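Local structure of Cfl (Pectobacterium brasiliense, 7A9J) at residues A[46-51]-A[81-86]; A[216-221]-A[343-348]; A[442-447]-A[451-456]. The protein is a coronafacic acid ligase of the ATP-dependent AMP-binding enzyme family, which probably activates carboxylic acids as acyl-adenylates before joining them to an acceptor. The protein carries 1 engineered substitution. One frame throughout, in Å; residues are numbered along the deposited sequence. Where two conformers were deposited one is given.

Contacts 1 and 2 both lie within the AMP-binding region of the chain and reach the same set of paired strands, yet their nearest atoms are about 12 Å apart and their centres about 25 Å. Contact 2 is the one close to the bound 6-ethyl-1-oxidanylidene-indene-4-carboxylic acid: the side chain of Thr216 comes to about 6 Å from it, and strand 342-346 starts at Pro342, a residue of that pocket. Contact 3 belongs to the C-terminal domain. Its centre is about 27 Å from that of contact 2 and about 44 Å from that of contact 1, which lies across the chain's centre from it. None of the three touches another.

Contact 1 (A[46-51]-A[81-86]); sequences HNISFY and NCFELI
Phe83 puts its ring against the side chains of His46 and Ile48 and the backbone of His46 and Asn47, and every cross-segment contact runs through that ring. The face contact is a CH-pi interaction: Ile48 CG2 stands 4.0 Å from the centroid of the Phe83 ring and 23° off the ring normal, displaced toward the rim, where CD2 is its closest atom at 3.7 Å. The Ile48 torsion (chi1 -171°) sets CG2 between the backbone N and the carbonyl carbon, and this branch, with CB beside it, meets the ring.

Backbone contacts make up the second group. The edge of the ring meets His46 O, which lies near its plane, 3.7 Å from Phe83 CZ; Asn47 N is in plane there too. Asn47 C comes obliquely, 3.5 Å from Phe83 CE2. The third group is aliphatic, with His46 CB 3.7 Å from Phe83 CE2.

Strand 47-49 pairs with strand 39-42, whose Val41 touches both Ile48 and Phe83, so the first turn of helix 83-95 is packed on this hairpin. No hydrogen bond crosses between the segments, which implies a join made by dispersion, with perhaps a small electrostatic share where the ring edge meets the carbonyl oxygen.

Contact 2 (A[216-221]-A[343-348]); sequences TINPRL and VIYHHD
Tyr345 carries this contact, its ring covered by Thr216 and its hydroxyl bonded to Asn218. It lies on strand 342-346, which runs antiparallel to strand 331-335 in the AMP-binding region and carries a classic beta bulge, Val343 and Ile344 both facing Tyr334 of the ligand pocket.

In the first shell, Thr216 CA sits over the ring in a CH-pi contact, 4.1 Å from the Tyr345 centroid and 12° off the normal. The methyl of Thr216 extends the cover toward the root of the side chain, CG2 being 4.0 Å from Tyr345 CG. On the opposite face the backbone His347 N lies 4.1 Å above the plane of the Tyr345 ring, which is thus sandwiched. At the phenol end, Asn218 ND2 donates to Tyr345 OH at 3.0 Å, with an N-H...O angle of 146° that makes the bond somewhat bent.

The second shell fixes these groups. Tyr345 CG is anti to the backbone N (chi1 169°), which carries the ring across to the loop, and its OH is also bonded to Gln331 OE1. Thr216 OG1 is tied to Thr213 O near the end of helix 203-214. ND2 of Asn218 makes two hydrogen bonds, to Tyr345 OH and to Val215 O, and Tyr345 OH lies in the plane of the Asn218 amide.

Contact 3 (A[442-447]-A[451-456]); sequences NTLIQH and AASVVF
Leu444 has CG anti to its carbonyl carbon (chi1 -75°), and this turns the isobutyl group from helix 437-445 onto Ser453 and Val455 of strand 450-460. In Ile445 it is CG1 that lies anti to the backbone N (chi1 -162°), and the extended CG1-CD1 arm is carried back toward the strand although its CB does not point there. The unit is a helix followed, after a short turn, by an edge strand of the mixed sheet in the C-terminal domain of this AMP-binding enzyme. Backbones are nearest at Ile445 and Ala452, whose CA atoms are 5.7 Å apart.

The side-chain evidence falls in two places. Leu444 CD1 meets Val455 CG2 at 3.8 Å, the two side chains crossing at about a right angle, and the same methyl lies only 3.2 Å from Ser453 OG, a tight approach. That hydroxyl is satisfied elsewhere, by a hydrogen bond to Leu470 O on the neighbouring strand 464-473, so its contact with the leucine is one of packing. Beside it, Ile445 CG1 and CD1 lie 3.6 and 3.7 Å from Ala451 O. Here the strand carries a classic beta bulge, Ala451 and Ala452 both facing Gln472.

Helix 481-491 completes the setting: Leu444 also touches its Ile484. Glu441 OE2, one residue before the segment, bonds Val455 N and so adds a polar tie between helix and strand. Segment 442-447 also reaches the AMP-binding region: Asn442 ND2 bonds Asn353 O and Gln446 NE2 bonds Gln320 OE1. Gln446 NE2 also reaches back to the helix, donating to Asn442 O at 3.0 Å with an N-H...O angle of 159°.

Contact 1 (A[46-51]-A[81-86])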
loop_
_atom_site.group_PDB
_atom_site.type_symbol
_atom_site.label_atom_id
_atom_site.label_comp_id
_atom_site.label_asym_id
_atom_site.label_seq_id
_atom_site.Cartn_x
_atom_site.Cartn_y
_atom_site.Cartn_z
ATOM N N HIS A 46 -14.620 -1.809 -20.387
ATOM C CA HIS A 46 -14.916 -3.226 -20.341
ATOM C C HIS A 46 -15.533 -3.591 -19.004
ATOM O O HIS A 46 -15.396 -2.893 -17.986
ATOM C CB HIS A 46 -13.656 -4.075 -20.562
ATOM C CG HIS A 46 -13.042 -3.870 -21.915
ATOM N ND1 HIS A 46 -13.567 -4.441 -23.059
ATOM C CD2 HIS A 46 -11.972 -3.135 -22.313
ATOM C CE1 HIS A 46 -12.843 -4.070 -24.102
ATOM N NE2 HIS A 46 -11.861 -3.293 -23.675
ATOM N N ASN A 47 -16.179 -4.742 -19.006
ATOM C CA ASN A 47 -16.618 -5.308 -17.754
ATOM C C ASN A 47 -16.730 -6.815 -17.905
ATOM O O ASN A 47 -16.851 -7.363 -19.020
ATOM C CB ASN A 47 -17.945 -4.715 -17.319
ATOM C CG ASN A 47 -19.083 -5.153 -18.247
ATOM O OD1 ASN A 47 -19.746 -6.153 -17.981
ATOM N ND2 ASN A 47 -19.246 -4.461 -19.368
ATOM N N ILE A 48 -16.750 -7.473 -16.767
ATOM C CA ILE A 48 -16.904 -8.918 -16.758
ATOM C C ILE A 48 -17.735 -9.292 -15.541
ATOM O O ILE A 48 -17.507 -8.775 -14.439
ATOM C CB ILE A 48 -15.529 -9.622 -16.798
ATOM C CG1 ILE A 48 -15.687 -11.150 -17.006
ATOM C CG2 ILE A 48 -14.651 -9.299 -15.526
ATOM C CD1 ILE A 48 -14.404 -11.826 -17.323
ATOM N N SER A 49 -18.726 -10.169 -15.741
ATOM C CA SER A 49 -19.523 -10.629 -14.617
ATOM C C SER A 49 -18.750 -11.612 -13.752
ATOM O O SER A 49 -17.775 -12.232 -14.184
ATOM C CB SER A 49 -20.822 -11.313 -15.124
ATOM O OG SER A 49 -20.478 -12.502 -15.854
ATOM N N PHE A 50 -19.279 -11.850 -12.551
ATOM C CA PHE A 50 -18.701 -12.914 -11.712
ATOM C C PHE A 50 -18.675 -14.269 -12.442
ATOM O O PHE A 50 -17.650 -14.982 -12.432
ATOM C CB PHE A 50 -19.499 -13.048 -10.416
ATOM C CG PHE A 50 -19.073 -12.080 -9.343
ATOM C CD1 PHE A 50 -17.990 -12.411 -8.535
ATOM C CD2 PHE A 50 -19.732 -10.853 -9.139
ATOM C CE1 PHE A 50 -17.518 -11.540 -7.494
ATOM C CE2 PHE A 50 -19.252 -9.969 -8.089
ATOM C CZ PHE A 50 -18.184 -10.343 -7.294
ATOM N N TYR A 51 -19.781 -14.615 -13.094
ATOM C CA TYR A 51 -19.853 -15.921 -13.745
ATOM C C TYR A 51 -18.824 -15.999 -14.848
ATOM O O TYR A 51 -18.076 -16.980 -14.938
ATOM C CB TYR A 51 -21.247 -16.191 -14.285
ATOM C CG TYR A 51 -21.389 -17.593 -14.866
ATOM C CD1 TYR A 51 -21.625 -18.682 -14.028
ATOM C CD2 TYR A 51 -21.193 -17.828 -16.185
ATOM C CE1 TYR A 51 -21.768 -19.950 -14.529
ATOM C CE2 TYR A 51 -21.386 -19.126 -16.716
ATOM C CZ TYR A 51 -21.606 -20.163 -15.867
ATOM O OH TYR A 51 -21.725 -21.457 -16.375
ATOM N N ASN A 81 -2.655 -3.506 -14.900
ATOM C CA ASN A 81 -3.981 -3.861 -14.397
ATOM C C ASN A 81 -4.878 -4.324 -15.561
ATOM O O ASN A 81 -5.109 -3.563 -16.495
ATOM C CB ASN A 81 -4.626 -2.658 -13.751
ATOM C CG ASN A 81 -3.847 -2.192 -12.535
ATOM O OD1 ASN A 81 -2.923 -2.874 -12.067
ATOM N ND2 ASN A 81 -4.082 -0.920 -12.158
ATOM N N CYS A 82 -5.351 -5.536 -15.491
ATOM C CA CYS A 82 -6.297 -6.029 -16.512
ATOM C C CYS A 82 -7.080 -7.179 -15.900
ATOM O O CYS A 82 -6.724 -7.713 -14.831
ATOM C CB CYS A 82 -5.573 -6.439 -17.804
ATOM S SG CYS A 82 -4.380 -7.776 -17.552
ATOM N N PHE A 83 -8.153 -7.595 -16.621
ATOM C CA PHE A 83 -8.968 -8.664 -16.051
ATOM C C PHE A 83 -8.174 -9.983 -16.043
ATOM O O PHE A 83 -8.359 -10.840 -15.170
ATOM C CB PHE A 83 -10.244 -8.893 -16.905
ATOM C CG PHE A 83 -11.191 -7.717 -16.981
ATOM C CD1 PHE A 83 -11.033 -6.588 -16.129
ATOM C CD2 PHE A 83 -12.274 -7.764 -17.872
ATOM C CE1 PHE A 83 -11.951 -5.530 -16.218
ATOM C CE2 PHE A 83 -13.183 -6.732 -17.994
ATOM C CZ PHE A 83 -13.039 -5.588 -17.156
ATOM N N GLU A 84 -7.265 -10.135 -17.010
ATOM C CA GLU A 84 -6.462 -11.349 -17.067
ATOM C C GLU A 84 -5.586 -11.506 -15.843
ATOM O O GLU A 84 -5.319 -12.661 -15.445
ATOM C CB GLU A 84 -5.572 -11.376 -18.328
ATOM C CG GLU A 84 -6.412 -11.607 -19.592
ATOM C CD GLU A 84 -7.126 -10.337 -20.084
ATOM O OE1 GLU A 84 -6.903 -9.219 -19.575
ATOM O OE2 GLU A 84 -7.903 -10.471 -21.046
ATOM N N LEU A 85 -5.165 -10.380 -15.211
ATOM C CA LEU A 85 -4.288 -10.487 -14.048
ATOM C C LEU A 85 -5.045 -11.124 -12.889
ATOM O O LEU A 85 -4.561 -12.090 -12.276
ATOM C CB LEU A 85 -3.740 -9.086 -13.666
ATOM C CG LEU A 85 -2.837 -9.057 -12.417
ATOM C CD1 LEU A 85 -1.776 -10.194 -12.480
ATOM C CD2 LEU A 85 -2.157 -7.681 -12.349
ATOM N N ILE A 86 -6.251 -10.629 -12.590
ATOM C CA ILE A 86 -6.966 -11.209 -11.454
ATOM C C ILE A 86 -7.440 -12.626 -11.792
ATOM O O ILE A 86 -7.416 -13.519 -10.929
ATOM C CB ILE A 86 -8.109 -10.273 -11.005
ATOM C CG1 ILE A 86 -8.842 -10.866 -9.764
ATOM C CG2 ILE A 86 -9.055 -9.985 -12.194
ATOM C CD1 ILE A 86 -7.918 -11.150 -8.498
#

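Contact 2 (A[216-221]-A[343-348])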
loop_
_atom_site.group_PDB
_atom_site.type_symbol
_atom_site.label_atom_id
_atom_site.label_comp_id
_atom_site.label_asym_id
_atom_site.label_seq_id
_atom_site.Cartn_x
_atom_site.Cartn_y
_atom_site.Cartn_z
ATOM N N THR A 216 -11.251 -3.697 6.388
ATOM C CA THR A 216 -10.873 -2.346 6.008
ATOM C C THR A 216 -11.601 -1.832 4.778
ATOM O O THR A 216 -11.411 -0.651 4.422
ATOM C CB THR A 216 -9.356 -2.222 5.743
ATOM O OG1 THR A 216 -9.030 -2.758 4.469
ATOM C CG2 THR A 216 -8.519 -2.929 6.864
ATOM N N ILE A 217 -12.502 -2.627 4.191
ATOM C CA ILE A 217 -13.183 -2.152 2.987
ATOM C C ILE A 217 -14.642 -1.924 3.348
ATOM O O ILE A 217 -15.438 -2.886 3.370
ATOM C CB ILE A 217 -13.091 -3.152 1.832
ATOM C CG1 ILE A 217 -11.637 -3.524 1.545
ATOM C CG2 ILE A 217 -13.833 -2.525 0.557
ATOM C CD1 ILE A 217 -11.497 -4.522 0.404
ATOM N N ASN A 218 -15.008 -0.664 3.549
ATOM C CA ASN A 218 -16.300 -0.312 4.146
ATOM C C ASN A 218 -16.899 0.843 3.356
ATOM O O ASN A 218 -17.024 1.968 3.848
ATOM C CB ASN A 218 -16.135 0.025 5.644
ATOM C CG ASN A 218 -15.542 -1.089 6.406
ATOM O OD1 ASN A 218 -16.165 -2.140 6.553
ATOM N ND2 ASN A 218 -14.323 -0.875 6.967
ATOM N N PRO A 219 -17.371 0.569 2.128
ATOM C CA PRO A 219 -18.088 1.606 1.379
ATOM C C PRO A 219 -19.357 1.994 2.119
ATOM O O PRO A 219 -19.953 1.192 2.840
ATOM C CB PRO A 219 -18.440 0.920 0.030
ATOM C CG PRO A 219 -18.243 -0.570 0.261
ATOM C CD PRO A 219 -17.386 -0.761 1.481
ATOM N N ARG A 220 -19.861 3.175 1.813
ATOM C CA ARG A 220 -21.126 3.552 2.427
ATOM C C ARG A 220 -22.294 2.880 1.722
ATOM O O ARG A 220 -22.173 2.369 0.610
ATOM C CB ARG A 220 -21.324 5.065 2.404
ATOM C CG ARG A 220 -20.209 5.863 3.129
ATOM C CD ARG A 220 -20.607 7.331 3.148
ATOM N NE ARG A 220 -19.858 8.144 4.085
ATOM C CZ ARG A 220 -20.148 9.419 4.330
ATOM N NH1 ARG A 220 -21.173 9.973 3.697
ATOM N NH2 ARG A 220 -19.437 10.134 5.201
ATOM N N LEU A 221 -23.414 2.836 2.424
ATOM C CA LEU A 221 -24.658 2.371 1.832
ATOM C C LEU A 221 -25.027 3.292 0.667
ATOM O O LEU A 221 -25.075 4.515 0.851
ATOM C CB LEU A 221 -25.762 2.373 2.900
ATOM C CG LEU A 221 -27.122 1.797 2.547
ATOM C CD1 LEU A 221 -27.025 0.292 2.311
ATOM C CD2 LEU A 221 -28.242 2.140 3.574
ATOM N N VAL A 343 -2.728 -4.594 9.304
ATOM C CA VAL A 343 -2.912 -5.005 10.694
ATOM C C VAL A 343 -3.521 -3.932 11.573
ATOM O O VAL A 343 -4.016 -4.249 12.648
ATOM C CB VAL A 343 -1.568 -5.465 11.314
ATOM C CG1 VAL A 343 -1.159 -6.801 10.610
ATOM C CG2 VAL A 343 -0.462 -4.391 11.168
ATOM N N ILE A 344 -3.409 -2.669 11.209
ATOM C CA ILE A 344 -3.938 -1.579 12.014
ATOM C C ILE A 344 -4.721 -0.675 11.071
ATOM O O ILE A 344 -4.260 -0.365 9.970
ATOM C CB ILE A 344 -2.802 -0.817 12.743
ATOM C CG1 ILE A 344 -2.191 -1.719 13.803
ATOM C CG2 ILE A 344 -3.383 0.437 13.407
ATOM C CD1 ILE A 344 -0.763 -1.246 14.330
ATOM N N TYR A 345 -5.907 -0.290 11.494
ATOM C CA TYR A 345 -6.829 0.401 10.627
ATOM C C TYR A 345 -7.403 1.610 11.330
ATOM O O TYR A 345 -7.877 1.498 12.461
ATOM C CB TYR A 345 -7.905 -0.592 10.234
ATOM C CG TYR A 345 -9.128 -0.039 9.539
ATOM C CD1 TYR A 345 -9.018 0.805 8.453
ATOM C CD2 TYR A 345 -10.397 -0.403 9.985
ATOM C CE1 TYR A 345 -10.165 1.314 7.791
ATOM C CE2 TYR A 345 -11.558 0.099 9.359
ATOM C CZ TYR A 345 -11.424 0.956 8.255
ATOM O OH TYR A 345 -12.569 1.413 7.634
ATOM N N HIS A 346 -7.358 2.763 10.652
ATOM C CA HIS A 346 -7.912 3.975 11.206
ATOM C C HIS A 346 -9.154 4.326 10.405
ATOM O O HIS A 346 -9.055 4.803 9.274
ATOM C CB HIS A 346 -6.887 5.113 11.185
ATOM C CG HIS A 346 -7.207 6.158 12.181
ATOM N ND1 HIS A 346 -8.506 6.438 12.553
ATOM C CD2 HIS A 346 -6.405 6.946 12.951
ATOM C CE1 HIS A 346 -8.489 7.359 13.515
ATOM N NE2 HIS A 346 -7.229 7.660 13.789
ATOM N N HIS A 347 -10.326 4.033 10.959
ATOM C CA HIS A 347 -11.535 4.252 10.173
ATOM C C HIS A 347 -11.971 5.713 10.179
ATOM O O HIS A 347 -12.927 6.045 9.523
ATOM C CB HIS A 347 -12.653 3.355 10.729
ATOM C CG HIS A 347 -12.941 3.625 12.155
ATOM N ND1 HIS A 347 -12.228 3.020 13.168
ATOM C CD2 HIS A 347 -13.839 4.447 12.745
ATOM C CE1 HIS A 347 -12.686 3.451 14.339
ATOM N NE2 HIS A 347 -13.650 4.329 14.116
ATOM N N ASP A 348 -11.252 6.639 10.866
ATOM C CA ASP A 348 -11.633 8.044 10.775
ATOM C C ASP A 348 -10.484 8.956 11.273
ATOM O O ASP A 348 -10.516 9.452 12.373
ATOM C CB ASP A 348 -12.910 8.270 11.601
ATOM C CG ASP A 348 -13.547 9.626 11.389
ATOM O OD1 ASP A 348 -14.633 9.796 12.001
ATOM O OD2 ASP A 348 -13.005 10.542 10.715
#

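Contact 3 (A[442-447]-A[451-456])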
loop_
_atom_site.group_PDB
_atom_site.type_symbol
_atom_site.label_atom_id
_atom_site.label_comp_id
_atom_site.label_asym_id
_atom_site.label_seq_id
_atom_site.Cartn_x
_atom_site.Cartn_y
_atom_site.Cartn_z
ATOM N N ASN A 442 2.551 18.599 14.045
ATOM C CA ASN A 442 1.093 18.593 14.033
ATOM C C ASN A 442 0.528 19.817 14.736
ATOM O O ASN A 442 -0.457 20.394 14.283
ATOM C CB ASN A 442 0.543 17.317 14.668
ATOM C CG ASN A 442 -0.980 17.304 14.691
ATOM O OD1 ASN A 442 -1.638 17.212 13.643
ATOM N ND2 ASN A 442 -1.552 17.420 15.886
ATOM N N THR A 443 1.165 20.252 15.819
ATOM C CA THR A 443 0.718 21.456 16.509
ATOM C C THR A 443 0.930 22.694 15.646
ATOM O O THR A 443 0.046 23.545 15.535
ATOM C CB THR A 443 1.475 21.586 17.835
ATOM O OG1 THR A 443 1.136 20.469 18.662
ATOM C CG2 THR A 443 1.084 22.895 18.540
ATOM N N LEU A 444 2.117 22.809 15.044
ATOM C CA LEU A 444 2.477 24.004 14.284
ATOM C C LEU A 444 1.511 24.247 13.142
ATOM O O LEU A 444 1.004 25.362 12.962
ATOM C CB LEU A 444 3.903 23.861 13.744
ATOM C CG LEU A 444 5.008 24.035 14.780
ATOM C CD1 LEU A 444 6.324 23.572 14.201
ATOM C CD2 LEU A 444 5.095 25.486 15.265
ATOM N N ILE A 445 1.229 23.207 12.363
ATOM C CA ILE A 445 0.403 23.392 11.178
ATOM C C ILE A 445 -1.051 23.802 11.505
ATOM O O ILE A 445 -1.752 24.336 10.633
ATOM C CB ILE A 445 0.481 22.110 10.321
ATOM C CG1 ILE A 445 0.027 22.394 8.886
ATOM C CG2 ILE A 445 -0.400 21.023 10.915
ATOM C CD1 ILE A 445 -0.037 21.157 8.018
ATOM N N GLN A 446 -1.528 23.606 12.743
ATOM C CA GLN A 446 -2.867 24.077 13.087
ATOM C C GLN A 446 -2.967 25.593 13.025
ATOM O O GLN A 446 -4.072 26.130 12.844
ATOM C CB GLN A 446 -3.277 23.602 14.487
ATOM C CG GLN A 446 -3.241 22.103 14.677
ATOM C CD GLN A 446 -3.843 21.376 13.496
ATOM O OE1 GLN A 446 -4.940 21.717 13.038
ATOM N NE2 GLN A 446 -3.099 20.413 12.955
ATOM N N HIS A 447 -1.844 26.295 13.182
ATOM C CA HIS A 447 -1.878 27.744 13.089
ATOM C C HIS A 447 -2.322 28.163 11.692
ATOM O O HIS A 447 -1.939 27.551 10.689
ATOM C CB HIS A 447 -0.510 28.330 13.423
ATOM C CG HIS A 447 -0.589 29.736 13.907
ATOM N ND1 HIS A 447 -0.553 30.818 13.052
ATOM C CD2 HIS A 447 -0.765 30.240 15.150
ATOM C CE1 HIS A 447 -0.665 31.931 13.755
ATOM N NE2 HIS A 447 -0.796 31.610 15.030
ATOM N N ALA A 451 1.586 27.154 6.749
ATOM C CA ALA A 451 1.157 26.215 5.717
ATOM C C ALA A 451 1.747 24.831 5.939
ATOM O O ALA A 451 1.080 23.821 5.713
ATOM C CB ALA A 451 1.564 26.733 4.338
ATOM N N ALA A 452 3.008 24.765 6.341
ATOM C CA ALA A 452 3.678 23.487 6.465
ATOM C C ALA A 452 4.860 23.699 7.386
ATOM O O ALA A 452 5.277 24.830 7.649
ATOM C CB ALA A 452 4.139 22.939 5.116
ATOM N N SER A 453 5.389 22.595 7.880
ATOM C CA SER A 453 6.465 22.694 8.844
ATOM C C SER A 453 7.167 21.352 8.909
ATOM O O SER A 453 6.539 20.308 8.711
ATOM C CB SER A 453 5.921 23.095 10.220
ATOM O OG SER A 453 6.955 22.966 11.173
ATOM N N VAL A 454 8.475 21.379 9.155
ATOM C CA VAL A 454 9.244 20.176 9.444
ATOM C C VAL A 454 10.130 20.496 10.653
ATOM O O VAL A 454 10.780 21.554 10.684
ATOM C CB VAL A 454 10.123 19.735 8.254
ATOM C CG1 VAL A 454 10.960 18.531 8.635
ATOM C CG2 VAL A 454 9.274 19.358 7.026
ATOM N N VAL A 455 10.152 19.594 11.649
ATOM C CA VAL A 455 10.929 19.793 12.882
ATOM C C VAL A 455 12.044 18.752 12.933
ATOM O O VAL A 455 11.827 17.588 12.601
ATOM C CB VAL A 455 10.021 19.717 14.130
ATOM C CG1 VAL A 455 10.841 19.702 15.442
ATOM C CG2 VAL A 455 9.020 20.856 14.144
ATOM N N PHE A 456 13.257 19.176 13.314
ATOM C CA PHE A 456 14.386 18.262 13.404
ATOM C C PHE A 456 15.358 18.833 14.437
ATOM O O PHE A 456 15.146 19.915 14.984
ATOM C CB PHE A 456 15.131 18.101 12.075
ATOM C CG PHE A 456 15.606 19.429 11.448
ATOM C CD1 PHE A 456 14.768 20.149 10.614
ATOM C CD2 PHE A 456 16.923 19.936 11.673
ATOM C CE1 PHE A 456 15.165 21.339 10.041
ATOM C CE2 PHE A 456 17.346 21.149 11.048
ATOM C CZ PHE A 456 16.473 21.842 10.255
#